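Local atomic coordinates of succinoglycan biosynthesis protein (Bacillus cereus ATCC 14579, PDB entry 3B55), a protein that binds calcium and is probably a hydrolase of the erythromycin esterase-like family, its substrate not being established. Residues 306-318 with 416-428. The protein carries 1 engineered substitution. Sequence-based numbering, arbitrary orientation.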
ATOM      1  N   HIS A 306       3.109   1.377   3.043  1.00  9.36           N
ATOM      2  CA  HIS A 306       3.839   1.824   4.230  1.00 10.37           C
ATOM      3  C   HIS A 306       3.106   1.401   5.513  1.00 13.28           C
ATOM      4  O   HIS A 306       1.874   1.271   5.521  1.00 13.60           O
ATOM      5  CB  HIS A 306       3.987   3.355   4.171  1.00  9.92           C
ATOM      6  CG  HIS A 306       4.914   3.926   5.197  1.00  7.57           C
ATOM      7  ND1 HIS A 306       4.590   4.000   6.534  1.00 12.22           N
ATOM      8  CD2 HIS A 306       6.151   4.464   5.078  1.00  7.87           C
ATOM      9  CE1 HIS A 306       5.587   4.560   7.196  1.00 11.26           C
ATOM     10  NE2 HIS A 306       6.548   4.850   6.335  1.00 13.74           N
ATOM     11  N   ASN A 307       3.861   1.162   6.587  1.00 12.55           N
ATOM     12  CA  ASN A 307       3.272   0.772   7.876  1.00 12.37           C
ATOM     13  C   ASN A 307       2.128   1.703   8.269  1.00 12.19           C
ATOM     14  O   ASN A 307       1.112   1.265   8.818  1.00 11.67           O
ATOM     15  CB  ASN A 307       4.326   0.811   8.994  1.00 10.73           C
ATOM     16  CG  ASN A 307       5.117  -0.485   9.113  1.00 13.95           C
ATOM     17  OD1 ASN A 307       6.049  -0.582   9.912  1.00 14.74           O
ATOM     18  ND2 ASN A 307       4.741  -1.489   8.334  1.00  9.32           N
ATOM     19  N   GLY A 308       2.301   2.987   7.982  1.00 11.03           N
ATOM     20  CA  GLY A 308       1.285   3.964   8.322  1.00 11.99           C
ATOM     21  C   GLY A 308      -0.026   3.867   7.561  1.00 13.12           C
ATOM     22  O   GLY A 308      -1.045   4.393   8.021  1.00 11.28           O
ATOM     23  N   HIS A 309      -0.019   3.203   6.407  1.00 11.06           N
ATOM     24  CA  HIS A 309      -1.240   3.080   5.625  1.00 13.08           C
ATOM     25  C   HIS A 309      -1.974   1.748   5.799  1.00 12.96           C
ATOM     26  O   HIS A 309      -3.102   1.600   5.324  1.00 12.58           O
ATOM     27  CB  HIS A 309      -0.947   3.332   4.138  1.00 13.37           C
ATOM     28  CG  HIS A 309      -0.519   4.737   3.835  1.00 12.13           C
ATOM     29  ND1 HIS A 309      -1.298   5.834   4.132  1.00 13.73           N
ATOM     30  CD2 HIS A 309       0.604   5.222   3.249  1.00 11.75           C
ATOM     31  CE1 HIS A 309      -0.677   6.933   3.742  1.00 13.42           C
ATOM     32  NE2 HIS A 309       0.479   6.589   3.202  1.00  9.34           N
ATOM     33  N   VAL A 310      -1.345   0.787   6.474  1.00 10.58           N
ATOM     34  CA  VAL A 310      -1.985  -0.510   6.712  1.00  9.87           C
ATOM     35  C   VAL A 310      -2.213  -0.800   8.193  1.00 13.10           C
ATOM     36  O   VAL A 310      -2.889  -1.776   8.534  1.00 13.78           O
ATOM     37  CB  VAL A 310      -1.176  -1.706   6.112  1.00 11.30           C
ATOM     38  CG1 VAL A 310      -1.096  -1.583   4.598  1.00  5.79           C
ATOM     39  CG2 VAL A 310       0.216  -1.762   6.720  1.00  3.85           C
ATOM     40  N   SER A 311      -1.653   0.027   9.074  1.00  9.23           N
ATOM     41  CA  SER A 311      -1.830  -0.184  10.507  1.00 10.72           C
ATOM     42  C   SER A 311      -3.296   0.021  10.851  1.00 12.75           C
ATOM     43  O   SER A 311      -4.002   0.757  10.164  1.00 11.40           O
ATOM     44  CB  SER A 311      -0.950   0.777  11.314  1.00 12.77           C
ATOM     45  OG  SER A 311      -1.106   2.121  10.894  1.00 16.10           O
ATOM     46  N   LYS A 312      -3.767  -0.641  11.903  1.00 13.47           N
ATOM     47  CA  LYS A 312      -5.171  -0.513  12.280  1.00 13.31           C
ATOM     48  C   LYS A 312      -5.426   0.740  13.099  1.00 12.43           C
ATOM     49  O   LYS A 312      -6.573   1.065  13.405  1.00 12.58           O
ATOM     50  CB  LYS A 312      -5.638  -1.753  13.043  1.00 13.26           C
ATOM     51  CG  LYS A 312      -5.642  -3.037  12.211  1.00 18.93           C
ATOM     52  CD  LYS A 312      -6.096  -4.223  13.066  1.00 28.22           C
ATOM     53  CE  LYS A 312      -5.952  -5.553  12.350  1.00 34.48           C
ATOM     54  NZ  LYS A 312      -6.975  -5.795  11.300  1.00 49.84           N
ATOM     55  N   THR A 313      -4.353   1.436  13.463  1.00 11.48           N
ATOM     56  CA  THR A 313      -4.470   2.677  14.213  1.00 12.73           C
ATOM     57  C   THR A 313      -3.664   3.703  13.441  1.00 15.11           C
ATOM     58  O   THR A 313      -2.835   3.338  12.606  1.00 15.53           O
ATOM     59  CB  THR A 313      -3.914   2.554  15.642  1.00 13.31           C
ATOM     60  OG1 THR A 313      -2.540   2.148  15.590  1.00 13.62           O
ATOM     61  CG2 THR A 313      -4.717   1.536  16.435  1.00 10.14           C
ATOM     62  N   ASN A 314      -3.918   4.978  13.719  1.00 15.54           N
ATOM     63  CA  ASN A 314      -3.258   6.085  13.035  1.00 14.75           C
ATOM     64  C   ASN A 314      -1.914   6.481  13.634  1.00 15.82           C
ATOM     65  O   ASN A 314      -1.868   7.144  14.660  1.00 19.44           O
ATOM     66  CB  ASN A 314      -4.201   7.297  13.036  1.00 15.59           C
ATOM     67  CG  ASN A 314      -3.756   8.402  12.082  1.00 16.49           C
ATOM     68  OD1 ASN A 314      -4.486   9.376  11.863  1.00 18.28           O
ATOM     69  ND2 ASN A 314      -2.568   8.254  11.507  1.00 10.04           N
HETATM   70  N   MSE A 315      -0.821   6.085  12.987  1.00 19.23           N
HETATM   71  CA  MSE A 315       0.511   6.437  13.478  1.00 22.82           C
HETATM   72  C   MSE A 315       1.058   7.629  12.688  1.00 20.55           C
HETATM   73  O   MSE A 315       2.143   8.125  12.970  1.00 23.61           O
HETATM   74  CB  MSE A 315       1.471   5.242  13.364  1.00 20.19           C
HETATM   75  CG  MSE A 315       1.818   4.811  11.953  1.00 24.16           C
HETATM   76 SE   MSE A 315       3.200   3.439  11.924  1.00 46.28          SE
HETATM   77  CE  MSE A 315       2.086   1.884  12.073  1.00 31.85           C
ATOM     78  N   LEU A 316       0.277   8.083  11.710  1.00 19.76           N
ATOM     79  CA  LEU A 316       0.625   9.214  10.855  1.00 19.79           C
ATOM     80  C   LEU A 316      -0.255  10.408  11.218  1.00 19.64           C
ATOM     81  O   LEU A 316      -0.443  11.328  10.414  1.00 17.74           O
ATOM     82  CB  LEU A 316       0.384   8.854   9.383  1.00 18.28           C
ATOM     83  CG  LEU A 316       1.495   8.272   8.505  1.00 24.19           C
ATOM     84  CD1 LEU A 316       2.628   7.696   9.329  1.00 19.91           C
ATOM     85  CD2 LEU A 316       0.881   7.218   7.605  1.00 22.15           C
ATOM     86  N   SER A 317      -0.789  10.391  12.431  1.00 19.90           N
ATOM     87  CA  SER A 317      -1.670  11.459  12.881  1.00 23.11           C
ATOM     88  C   SER A 317      -1.099  12.877  12.762  1.00 22.79           C
ATOM     89  O   SER A 317      -1.846  13.848  12.874  1.00 21.20           O
ATOM     90  CB  SER A 317      -2.126  11.189  14.323  1.00 19.18           C
ATOM     91  OG  SER A 317      -1.031  10.879  15.164  1.00 26.31           O
ATOM     92  N   PHE A 318       0.205  13.019  12.532  1.00 23.36           N
ATOM     93  CA  PHE A 318       0.740  14.370  12.418  1.00 25.78           C
ATOM     94  C   PHE A 318       0.287  15.053  11.125  1.00 25.93           C
ATOM     95  O   PHE A 318       0.471  16.257  10.961  1.00 26.91           O
ATOM     96  CB  PHE A 318       2.274  14.395  12.543  1.00 25.80           C
ATOM     97  CG  PHE A 318       3.008  13.923  11.323  1.00 27.63           C
ATOM     98  CD1 PHE A 318       3.127  12.565  11.046  1.00 32.86           C
ATOM     99  CD2 PHE A 318       3.609  14.841  10.462  1.00 32.71           C
ATOM    100  CE1 PHE A 318       3.833  12.121   9.927  1.00 33.80           C
ATOM    101  CE2 PHE A 318       4.317  14.411   9.338  1.00 36.67           C
ATOM    102  CZ  PHE A 318       4.432  13.044   9.072  1.00 37.50           C
ATOM    103  N   PRO A 416       8.851  14.369  11.960  1.00 20.41           N
ATOM    104  CA  PRO A 416       9.258  13.548  13.102  1.00 20.41           C
ATOM    105  C   PRO A 416       9.913  12.249  12.663  1.00 19.96           C
ATOM    106  O   PRO A 416       9.447  11.615  11.712  1.00 18.09           O
ATOM    107  CB  PRO A 416       7.943  13.308  13.836  1.00 20.40           C
ATOM    108  CG  PRO A 416       6.936  13.308  12.718  1.00 22.71           C
ATOM    109  CD  PRO A 416       7.383  14.483  11.892  1.00 19.87           C
ATOM    110  N   LYS A 417      10.988  11.856  13.346  1.00 18.52           N
ATOM    111  CA  LYS A 417      11.665  10.617  12.995  1.00 18.78           C
ATOM    112  C   LYS A 417      11.037   9.436  13.728  1.00 19.88           C
ATOM    113  O   LYS A 417      11.211   8.283  13.321  1.00 18.17           O
ATOM    114  CB  LYS A 417      13.166  10.682  13.291  1.00 19.49           C
ATOM    115  CG  LYS A 417      13.940   9.602  12.517  1.00 26.26           C
ATOM    116  CD  LYS A 417      15.427   9.557  12.838  1.00 35.06           C
ATOM    117  CE  LYS A 417      16.165  10.779  12.326  1.00 41.16           C
ATOM    118  NZ  LYS A 417      15.978  10.952  10.862  1.00 46.73           N
ATOM    119  N   THR A 418      10.302   9.722  14.802  1.00 15.96           N
ATOM    120  CA  THR A 418       9.611   8.681  15.557  1.00 16.97           C
ATOM    121  C   THR A 418       8.210   9.190  15.883  1.00 18.80           C
ATOM    122  O   THR A 418       7.950  10.397  15.846  1.00 18.00           O
ATOM    123  CB  THR A 418      10.322   8.330  16.895  1.00 22.65           C
ATOM    124  OG1 THR A 418      10.099   9.372  17.854  1.00 21.02           O
ATOM    125  CG2 THR A 418      11.820   8.153  16.674  1.00 21.55           C
ATOM    126  N   VAL A 419       7.311   8.265  16.191  1.00 15.31           N
ATOM    127  CA  VAL A 419       5.939   8.609  16.544  1.00 13.64           C
ATOM    128  C   VAL A 419       5.486   7.625  17.618  1.00 14.19           C
ATOM    129  O   VAL A 419       6.054   6.543  17.739  1.00  9.71           O
ATOM    130  CB  VAL A 419       4.977   8.488  15.326  1.00 16.49           C
ATOM    131  CG1 VAL A 419       5.363   9.491  14.253  1.00 15.26           C
ATOM    132  CG2 VAL A 419       5.006   7.070  14.769  1.00 13.62           C
ATOM    133  N   ASP A 420       4.492   8.009  18.411  1.00 14.40           N
ATOM    134  CA  ASP A 420       3.973   7.124  19.450  1.00 16.44           C
ATOM    135  C   ASP A 420       2.944   6.203  18.831  1.00 17.03           C
ATOM    136  O   ASP A 420       2.229   6.588  17.911  1.00 20.19           O
ATOM    137  CB  ASP A 420       3.322   7.920  20.577  1.00 21.64           C
ATOM    138  CG  ASP A 420       4.317   8.346  21.642  1.00 27.39           C
ATOM    139  OD1 ASP A 420       3.889   9.023  22.604  1.00 31.29           O
ATOM    140  OD2 ASP A 420       5.516   7.998  21.518  1.00 25.30           O
ATOM    141  N   ILE A 421       2.857   4.979  19.332  1.00 16.72           N
ATOM    142  CA  ILE A 421       1.911   4.027  18.774  1.00 14.80           C
ATOM    143  C   ILE A 421       1.741   2.864  19.727  1.00 13.78           C
ATOM    144  O   ILE A 421       2.625   2.592  20.535  1.00 15.33           O
ATOM    145  CB  ILE A 421       2.430   3.476  17.405  1.00 18.08           C
ATOM    146  CG1 ILE A 421       1.339   2.662  16.703  1.00 20.31           C
ATOM    147  CG2 ILE A 421       3.648   2.557  17.628  1.00 10.97           C
ATOM    148  CD1 ILE A 421       1.791   2.081  15.382  1.00 24.89           C
ATOM    149  N   SER A 422       0.597   2.192  19.630  1.00 17.74           N
ATOM    150  CA  SER A 422       0.299   1.012  20.438  1.00 16.64           C
ATOM    151  C   SER A 422       0.471  -0.133  19.442  1.00 13.99           C
ATOM    152  O   SER A 422      -0.407  -0.395  18.612  1.00 11.42           O
ATOM    153  CB  SER A 422      -1.136   1.057  20.941  1.00 18.12           C
ATOM    154  OG  SER A 422      -1.326   2.217  21.719  1.00 28.26           O
ATOM    155  N   LEU A 423       1.617  -0.797  19.508  1.00 12.72           N
ATOM    156  CA  LEU A 423       1.915  -1.874  18.578  1.00 10.40           C
ATOM    157  C   LEU A 423       0.851  -2.953  18.514  1.00 12.35           C
ATOM    158  O   LEU A 423       0.490  -3.399  17.425  1.00  9.65           O
ATOM    159  CB  LEU A 423       3.270  -2.495  18.913  1.00 10.68           C
ATOM    160  CG  LEU A 423       3.952  -3.188  17.730  1.00 11.92           C
ATOM    161  CD1 LEU A 423       4.190  -2.175  16.609  1.00  8.95           C
ATOM    162  CD2 LEU A 423       5.263  -3.792  18.193  1.00  3.87           C
ATOM    163  N   GLY A 424       0.364  -3.381  19.675  1.00 10.79           N
ATOM    164  CA  GLY A 424      -0.658  -4.411  19.716  1.00 12.91           C
ATOM    165  C   GLY A 424      -1.963  -3.996  19.058  1.00 13.12           C
ATOM    166  O   GLY A 424      -2.717  -4.843  18.590  1.00 14.28           O
ATOM    167  N   LYS A 425      -2.243  -2.697  19.019  1.00 11.51           N
ATOM    168  CA  LYS A 425      -3.480  -2.230  18.399  1.00 17.21           C
ATOM    169  C   LYS A 425      -3.302  -1.965  16.906  1.00 12.29           C
ATOM    170  O   LYS A 425      -4.223  -2.163  16.121  1.00 14.55           O
ATOM    171  CB  LYS A 425      -3.978  -0.966  19.098  1.00 15.81           C
ATOM    172  CG  LYS A 425      -4.264  -1.177  20.581  1.00 23.78           C
ATOM    173  CD  LYS A 425      -4.930   0.038  21.225  1.00 26.49           C
ATOM    174  CE  LYS A 425      -5.061  -0.169  22.730  1.00 30.00           C
ATOM    175  NZ  LYS A 425      -5.996   0.796  23.383  1.00 39.56           N
ATOM    176  N   ALA A 426      -2.109  -1.530  16.519  1.00 11.80           N
ATOM    177  CA  ALA A 426      -1.826  -1.233  15.124  1.00 13.05           C
ATOM    178  C   ALA A 426      -1.658  -2.479  14.252  1.00 14.15           C
ATOM    179  O   ALA A 426      -2.121  -2.501  13.108  1.00 12.62           O
ATOM    180  CB  ALA A 426      -0.580  -0.374  15.029  1.00 13.57           C
ATOM    181  N   PHE A 427      -1.013  -3.513  14.789  1.00 12.28           N
ATOM    182  CA  PHE A 427      -0.775  -4.728  14.016  1.00  7.10           C
ATOM    183  C   PHE A 427      -1.110  -6.043  14.708  1.00  9.11           C
ATOM    184  O   PHE A 427      -0.963  -6.187  15.926  1.00  8.37           O
ATOM    185  CB  PHE A 427       0.690  -4.805  13.591  1.00  7.87           C
ATOM    186  CG  PHE A 427       1.177  -3.610  12.827  1.00  7.38           C
ATOM    187  CD1 PHE A 427       0.768  -3.391  11.513  1.00 10.26           C
ATOM    188  CD2 PHE A 427       2.059  -2.708  13.416  1.00  3.86           C
ATOM    189  CE1 PHE A 427       1.237  -2.284  10.789  1.00  9.54           C
ATOM    190  CE2 PHE A 427       2.536  -1.597  12.703  1.00  6.03           C
ATOM    191  CZ  PHE A 427       2.123  -1.385  11.386  1.00  5.33           C
ATOM    192  N   ASP A 428      -1.537  -7.011  13.905  1.00  8.39           N
ATOM    193  CA  ASP A 428      -1.861  -8.344  14.394  1.00  9.75           C
ATOM    194  C   ASP A 428      -0.566  -9.162  14.357  1.00  9.33           C
ATOM    195  O   ASP A 428      -0.333 -10.021  15.199  1.00  9.71           O
ATOM    196  CB  ASP A 428      -2.894  -9.026  13.482  1.00  9.57           C
ATOM    197  CG  ASP A 428      -4.195  -8.248  13.374  1.00 14.77           C
ATOM    198  OD1 ASP A 428      -4.796  -7.934  14.431  1.00 20.73           O
ATOM    199  OD2 ASP A 428      -4.620  -7.954  12.234  1.00 11.90           O
TER
HETATM  200  O   HOH W   1      -1.860   3.493  18.344  1.00  8.75           O
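In this erythromycin esterase-like fold, the loop that follows strand 301-306 of the mixed sheet meets strand 418-421 and the short helix 423-426 across Lys-312 and Ala-426. Lys-312 N donates to Ala-426 O at 2.8 Å, in the carbonyl plane and on a lone pair, with an angle of 168° at the hydrogen. Beside it, Thr-313 OG1 lies 3.2 Å from Ala-426 CB and shares a water with Ser-422 N. Thr-313 CG2 packs on Lys-425 CB at 3.7 Å. Lys-312 NZ bonds to Tyr-336 O; its salt bridge to Asp-428 OD2 is doubtful, because the position of OD2 is less sure.

Selenomethionine Met-315 turns at chi3 (88°) and brings CE against both Ile-421 CD1 and Phe-427 CZ, each at 3.3 Å. The Ile-421 pair is tighter than usual carbon contact. At the far end, Pro-416 CG sits over the centre of one Phe-318 face, a CH-pi contact of 4.1 Å. His-306 ND1 accepts from Gly-308 N, capping the weakly bonded helix 307-310. The loop after the C-terminal end of strand 301-306 thus packs on strand 418-421 and helix 423-426 near the calcium site of His-85 and Glu-113, the Asn-307 side chain about 9 Å from the ion.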